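Local coordinates for CRP-like protein Clp (PDB 3IWZ) that acts as a homodimeric global transcription regulator that switches virulence genes on or off and appears to lose its DNA-binding ability on binding cyclic di-GMP, at residues His180-Gln191 / Gly221-Thr229. Sequence-based numbering, arbitrary orientation.
Sequences HPQGTQLRVSRQ and GKTVVLYGT
Val225 and His180 illustrate how a branched residue on a strand can cover one face of a ring in a neighbouring turn. Methyl CG1 of Val225 sits over the centre of one face of the imidazole, 3.6 Å from the ring centroid and 14° off its normal, a CH-pi contact in which the two side chains meet at about a right angle. At the ring's edge, ND1 of His180 accepts a hydrogen bond from the backbone N of Gln182, nearly in the ring plane, at 3.3 Å, which helps set the ring's rotation. The other methyl, CG2 of Val225, faces the end of Gln185; with CG anti to the backbone N (chi1 171°) and a bend at chi2, the chain carries its amide over Thr223 and Val225, though the exact placement of that amide is doubtful. Back at the turn, Gln182 and Tyr227 run side by side, CB of Gln182 3.8 Å from CD2 of the ring and the amide plane steeply inclined to that of the phenol.

The backbones behind these groups form an antiparallel pair, the two central strands of the four-stranded sheet in this winged helix-turn-helix domain of the CRP family. Leu186 N gives a short, fairly straight bond to Val224 O (2.7 Å), and Thr184 N bonds to Leu226 O (3.1 Å). Leu186 and Leu226 point from the face opposite Gln185 and Val225 and pack on helix 160-172, with Ser172 touching both. Next to Leu186, CB of Arg187 rests 3.3 Å from methyl CG2 of Thr223, while the guanidinium leads away from residues 221-229. Ser189 takes the N-cap of helix 190-197, at the start of the predicted DNA-binding motif, and CE and NZ of Lys222 come up beside its CB.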
ATOM      1  N   HIS D 180       8.152  -0.970 -32.000  1.00 63.35           N
ATOM      2  CA  HIS D 180       7.482  -0.566 -33.239  1.00 62.42           C
ATOM      3  C   HIS D 180       8.362   0.443 -33.990  1.00 62.49           C
ATOM      4  O   HIS D 180       9.169   1.143 -33.374  1.00 62.85           O
ATOM      5  CB  HIS D 180       6.139   0.080 -32.862  1.00 61.95           C
ATOM      6  CG  HIS D 180       5.127   0.106 -33.966  1.00 61.25           C
ATOM      7  ND1 HIS D 180       5.220   0.953 -35.050  1.00 61.73           N
ATOM      8  CD2 HIS D 180       3.978  -0.591 -34.133  1.00 61.28           C
ATOM      9  CE1 HIS D 180       4.172   0.776 -35.835  1.00 61.52           C
ATOM     10  NE2 HIS D 180       3.403  -0.154 -35.301  1.00 60.92           N
ATOM     11  N   PRO D 181       8.233   0.519 -35.331  1.00 63.21           N
ATOM     12  CA  PRO D 181       9.030   1.461 -36.135  1.00 63.33           C
ATOM     13  C   PRO D 181       8.804   2.919 -35.718  1.00 63.55           C
ATOM     14  O   PRO D 181       9.666   3.780 -35.924  1.00 63.71           O
ATOM     15  CB  PRO D 181       8.542   1.198 -37.559  1.00 63.28           C
ATOM     16  CG  PRO D 181       8.215  -0.263 -37.528  1.00 63.47           C
ATOM     17  CD  PRO D 181       7.482  -0.400 -36.208  1.00 62.97           C
ATOM     18  N   GLN D 182       7.635   3.185 -35.139  1.00 63.42           N
ATOM     19  CA  GLN D 182       7.275   4.526 -34.688  1.00 62.85           C
ATOM     20  C   GLN D 182       7.765   4.768 -33.270  1.00 62.84           C
ATOM     21  O   GLN D 182       8.279   5.843 -32.949  1.00 63.12           O
ATOM     22  CB  GLN D 182       5.757   4.711 -34.740  1.00 61.94           C
ATOM     23  CG  GLN D 182       5.199   4.808 -36.145  1.00 61.75           C
ATOM     24  CD  GLN D 182       5.880   5.895 -36.951  1.00 61.80           C
ATOM     25  OE1 GLN D 182       6.120   6.993 -36.447  1.00 61.01           O
ATOM     26  NE2 GLN D 182       6.189   5.599 -38.212  1.00 61.73           N
ATOM     27  N   GLY D 183       7.590   3.757 -32.423  1.00 62.17           N
ATOM     28  CA  GLY D 183       8.012   3.856 -31.040  1.00 61.32           C
ATOM     29  C   GLY D 183       7.932   2.512 -30.343  1.00 60.50           C
ATOM     30  O   GLY D 183       8.868   1.712 -30.405  1.00 60.57           O
ATOM     31  N   THR D 184       6.810   2.274 -29.672  1.00 59.82           N
ATOM     32  CA  THR D 184       6.574   1.029 -28.962  1.00 58.37           C
ATOM     33  C   THR D 184       5.093   0.708 -29.050  1.00 59.09           C
ATOM     34  O   THR D 184       4.249   1.589 -28.878  1.00 58.87           O
ATOM     35  CB  THR D 184       6.968   1.138 -27.474  1.00 58.16           C
ATOM     36  OG1 THR D 184       8.373   1.394 -27.369  1.00 57.81           O
ATOM     37  CG2 THR D 184       6.647  -0.153 -26.741  1.00 56.62           C
ATOM     38  N   GLN D 185       4.788  -0.556 -29.333  1.00 60.63           N
ATOM     39  CA  GLN D 185       3.406  -1.015 -29.440  1.00 61.26           C
ATOM     40  C   GLN D 185       2.966  -1.602 -28.102  1.00 61.21           C
ATOM     41  O   GLN D 185       3.379  -2.708 -27.728  1.00 60.71           O
ATOM     42  CB  GLN D 185       3.270  -2.069 -30.548  1.00 61.74           C
ATOM     43  CG  GLN D 185       1.909  -2.761 -30.568  1.00 63.01           C
ATOM     44  CD  GLN D 185       0.761  -1.772 -30.630  1.00 64.25           C
ATOM     45  OE1 GLN D 185       0.399  -1.278 -31.702  1.00 65.44           O
ATOM     46  NE2 GLN D 185       0.193  -1.461 -29.470  1.00 64.79           N
ATOM     47  N   LEU D 186       2.129  -0.851 -27.388  1.00 60.31           N
ATOM     48  CA  LEU D 186       1.639  -1.272 -26.080  1.00 60.37           C
ATOM     49  C   LEU D 186       0.153  -1.593 -26.123  1.00 61.27           C
ATOM     50  O   LEU D 186      -0.686  -0.700 -26.265  1.00 61.74           O
ATOM     51  CB  LEU D 186       1.895  -0.171 -25.045  1.00 59.68           C
ATOM     52  CG  LEU D 186       3.310   0.412 -24.954  1.00 58.36           C
ATOM     53  CD1 LEU D 186       3.340   1.511 -23.903  1.00 59.13           C
ATOM     54  CD2 LEU D 186       4.302  -0.679 -24.601  1.00 59.15           C
ATOM     55  N   ARG D 187      -0.167  -2.875 -25.983  1.00 61.69           N
ATOM     56  CA  ARG D 187      -1.551  -3.324 -26.010  1.00 62.01           C
ATOM     57  C   ARG D 187      -2.269  -3.103 -24.683  1.00 61.96           C
ATOM     58  O   ARG D 187      -2.156  -3.916 -23.764  1.00 63.13           O
ATOM     59  CB  ARG D 187      -1.609  -4.809 -26.389  1.00 61.57           C
ATOM     60  CG  ARG D 187      -3.015  -5.369 -26.518  1.00 60.74           C
ATOM     61  CD  ARG D 187      -3.003  -6.708 -27.253  1.00 61.94           C
ATOM     62  NE  ARG D 187      -2.062  -7.657 -26.661  1.00 61.50           N
ATOM     63  CZ  ARG D 187      -2.220  -8.236 -25.473  1.00 61.16           C
ATOM     64  NH1 ARG D 187      -3.290  -7.968 -24.733  1.00 62.27           N
ATOM     65  NH2 ARG D 187      -1.302  -9.080 -25.024  1.00 60.44           N
ATOM     66  N   VAL D 188      -3.005  -1.997 -24.595  1.00 61.24           N
ATOM     67  CA  VAL D 188      -3.774  -1.670 -23.399  1.00 61.11           C
ATOM     68  C   VAL D 188      -5.136  -1.104 -23.797  1.00 61.26           C
ATOM     69  O   VAL D 188      -5.224  -0.034 -24.399  1.00 61.89           O
ATOM     70  CB  VAL D 188      -3.048  -0.628 -22.508  1.00 60.55           C
ATOM     71  CG1 VAL D 188      -3.921  -0.269 -21.316  1.00 60.28           C
ATOM     72  CG2 VAL D 188      -1.722  -1.189 -22.019  1.00 60.97           C
ATOM     73  N   SER D 189      -6.193  -1.836 -23.459  1.00 60.84           N
ATOM     74  CA  SER D 189      -7.554  -1.422 -23.770  1.00 60.91           C
ATOM     75  C   SER D 189      -7.924  -0.116 -23.071  1.00 61.48           C
ATOM     76  O   SER D 189      -7.387   0.208 -22.008  1.00 61.49           O
ATOM     77  CB  SER D 189      -8.531  -2.531 -23.369  1.00 60.89           C
ATOM     78  OG  SER D 189      -8.171  -3.098 -22.120  1.00 61.66           O
ATOM     79  N   ARG D 190      -8.837   0.634 -23.682  1.00 61.23           N
ATOM     80  CA  ARG D 190      -9.288   1.906 -23.130  1.00 61.15           C
ATOM     81  C   ARG D 190      -9.846   1.691 -21.727  1.00 60.96           C
ATOM     82  O   ARG D 190      -9.720   2.550 -20.854  1.00 59.74           O
ATOM     83  CB  ARG D 190     -10.359   2.524 -24.042  1.00 61.24           C
ATOM     84  CG  ARG D 190     -11.004   3.783 -23.480  1.00 62.32           C
ATOM     85  CD  ARG D 190     -11.321   4.813 -24.570  1.00 63.67           C
ATOM     86  NE  ARG D 190     -12.453   4.453 -25.422  1.00 65.20           N
ATOM     87  CZ  ARG D 190     -12.958   5.250 -26.362  1.00 65.03           C
ATOM     88  NH1 ARG D 190     -12.430   6.450 -26.572  1.00 64.54           N
ATOM     89  NH2 ARG D 190     -13.998   4.857 -27.087  1.00 64.70           N
ATOM     90  N   GLN D 191     -10.462   0.531 -21.522  1.00 61.33           N
ATOM     91  CA  GLN D 191     -11.040   0.174 -20.232  1.00 59.45           C
ATOM     92  C   GLN D 191      -9.947   0.058 -19.172  1.00 57.12           C
ATOM     93  O   GLN D 191     -10.047   0.668 -18.110  1.00 56.13           O
ATOM     94  CB  GLN D 191     -11.805  -1.149 -20.360  1.00 61.40           C
ATOM     95  CG  GLN D 191     -13.045  -1.038 -21.249  1.00 63.81           C
ATOM     96  CD  GLN D 191     -13.384  -2.337 -21.965  1.00 65.70           C
ATOM     97  OE1 GLN D 191     -12.610  -2.821 -22.802  1.00 65.98           O
ATOM     98  NE2 GLN D 191     -14.546  -2.906 -21.647  1.00 65.99           N
ATOM     99  N   GLY D 221      -7.387   1.074 -32.284  1.00 64.06           N
ATOM    100  CA  GLY D 221      -8.436   0.198 -31.781  1.00 63.59           C
ATOM    101  C   GLY D 221      -8.272  -0.458 -30.420  1.00 63.64           C
ATOM    102  O   GLY D 221      -8.943  -0.075 -29.458  1.00 63.63           O
ATOM    103  N   LYS D 222      -7.404  -1.463 -30.337  1.00 63.27           N
ATOM    104  CA  LYS D 222      -7.185  -2.170 -29.081  1.00 62.55           C
ATOM    105  C   LYS D 222      -5.780  -1.921 -28.553  1.00 62.53           C
ATOM    106  O   LYS D 222      -5.514  -2.089 -27.359  1.00 62.59           O
ATOM    107  CB  LYS D 222      -7.393  -3.674 -29.282  1.00 62.14           C
ATOM    108  CG  LYS D 222      -7.621  -4.448 -27.996  1.00 61.08           C
ATOM    109  CD  LYS D 222      -8.889  -3.958 -27.312  1.00 60.75           C
ATOM    110  CE  LYS D 222      -9.353  -4.906 -26.221  1.00 59.85           C
ATOM    111  NZ  LYS D 222     -10.719  -4.547 -25.734  1.00 59.04           N
ATOM    112  N   THR D 223      -4.884  -1.517 -29.449  1.00 60.86           N
ATOM    113  CA  THR D 223      -3.499  -1.258 -29.085  1.00 60.06           C
ATOM    114  C   THR D 223      -3.117   0.221 -29.164  1.00 58.94           C
ATOM    115  O   THR D 223      -3.858   1.040 -29.707  1.00 58.27           O
ATOM    116  CB  THR D 223      -2.546  -2.087 -29.981  1.00 60.28           C
ATOM    117  OG1 THR D 223      -3.188  -2.372 -31.232  1.00 60.29           O
ATOM    118  CG2 THR D 223      -2.172  -3.391 -29.297  1.00 59.23           C
ATOM    119  N   VAL D 224      -1.949   0.554 -28.614  1.00 58.52           N
ATOM    120  CA  VAL D 224      -1.453   1.929 -28.607  1.00 56.89           C
ATOM    121  C   VAL D 224       0.011   1.984 -29.014  1.00 58.30           C
ATOM    122  O   VAL D 224       0.857   1.325 -28.405  1.00 59.48           O
ATOM    123  CB  VAL D 224      -1.570   2.559 -27.209  1.00 54.92           C
ATOM    124  CG1 VAL D 224      -0.931   3.945 -27.205  1.00 52.91           C
ATOM    125  CG2 VAL D 224      -3.023   2.634 -26.797  1.00 54.10           C
ATOM    126  N   VAL D 225       0.317   2.779 -30.034  1.00 58.17           N
ATOM    127  CA  VAL D 225       1.695   2.898 -30.482  1.00 58.51           C
ATOM    128  C   VAL D 225       2.255   4.225 -29.991  1.00 58.45           C
ATOM    129  O   VAL D 225       2.079   5.258 -30.627  1.00 58.55           O
ATOM    130  CB  VAL D 225       1.798   2.835 -32.023  1.00 58.14           C
ATOM    131  CG1 VAL D 225       3.253   2.664 -32.431  1.00 58.81           C
ATOM    132  CG2 VAL D 225       0.954   1.688 -32.565  1.00 57.02           C
ATOM    133  N   LEU D 226       2.923   4.186 -28.845  1.00 59.91           N
ATOM    134  CA  LEU D 226       3.508   5.383 -28.249  1.00 60.23           C
ATOM    135  C   LEU D 226       4.735   5.809 -29.031  1.00 60.35           C
ATOM    136  O   LEU D 226       5.760   5.133 -28.991  1.00 61.50           O
ATOM    137  CB  LEU D 226       3.921   5.119 -26.798  1.00 58.93           C
ATOM    138  CG  LEU D 226       4.568   6.293 -26.049  1.00 59.20           C
ATOM    139  CD1 LEU D 226       3.489   7.272 -25.590  1.00 58.99           C
ATOM    140  CD2 LEU D 226       5.346   5.776 -24.848  1.00 57.86           C
ATOM    141  N   TYR D 227       4.633   6.929 -29.739  1.00 61.24           N
ATOM    142  CA  TYR D 227       5.758   7.437 -30.512  1.00 61.84           C
ATOM    143  C   TYR D 227       6.914   7.735 -29.572  1.00 63.15           C
ATOM    144  O   TYR D 227       6.716   8.154 -28.428  1.00 63.12           O
ATOM    145  CB  TYR D 227       5.370   8.719 -31.254  1.00 60.31           C
ATOM    146  CG  TYR D 227       4.240   8.536 -32.240  1.00 59.98           C
ATOM    147  CD1 TYR D 227       3.522   9.632 -32.719  1.00 59.32           C
ATOM    148  CD2 TYR D 227       3.876   7.265 -32.685  1.00 59.18           C
ATOM    149  CE1 TYR D 227       2.461   9.467 -33.614  1.00 59.69           C
ATOM    150  CE2 TYR D 227       2.823   7.087 -33.579  1.00 59.15           C
ATOM    151  CZ  TYR D 227       2.119   8.191 -34.039  1.00 59.52           C
ATOM    152  OH  TYR D 227       1.076   8.013 -34.916  1.00 59.04           O
ATOM    153  N   GLY D 228       8.126   7.511 -30.061  1.00 65.00           N
ATOM    154  CA  GLY D 228       9.297   7.771 -29.251  1.00 66.44           C
ATOM    155  C   GLY D 228       9.788   6.557 -28.498  1.00 67.79           C
ATOM    156  O   GLY D 228      10.329   5.623 -29.098  1.00 68.24           O
ATOM    157  N   THR D 229       9.586   6.566 -27.180  1.00 69.28           N
ATOM    158  CA  THR D 229      10.031   5.473 -26.314  1.00 69.40           C
ATOM    159  C   THR D 229       9.079   4.275 -26.295  1.00 69.63           C
ATOM    160  O   THR D 229       7.993   4.360 -26.919  1.00 69.82           O
ATOM    161  CB  THR D 229      10.238   5.968 -24.857  1.00 69.08           C
ATOM    162  OG1 THR D 229       8.977   6.344 -24.289  1.00 69.40           O
ATOM    163  CG2 THR D 229      11.176   7.177 -24.832  1.00 68.42           C
TER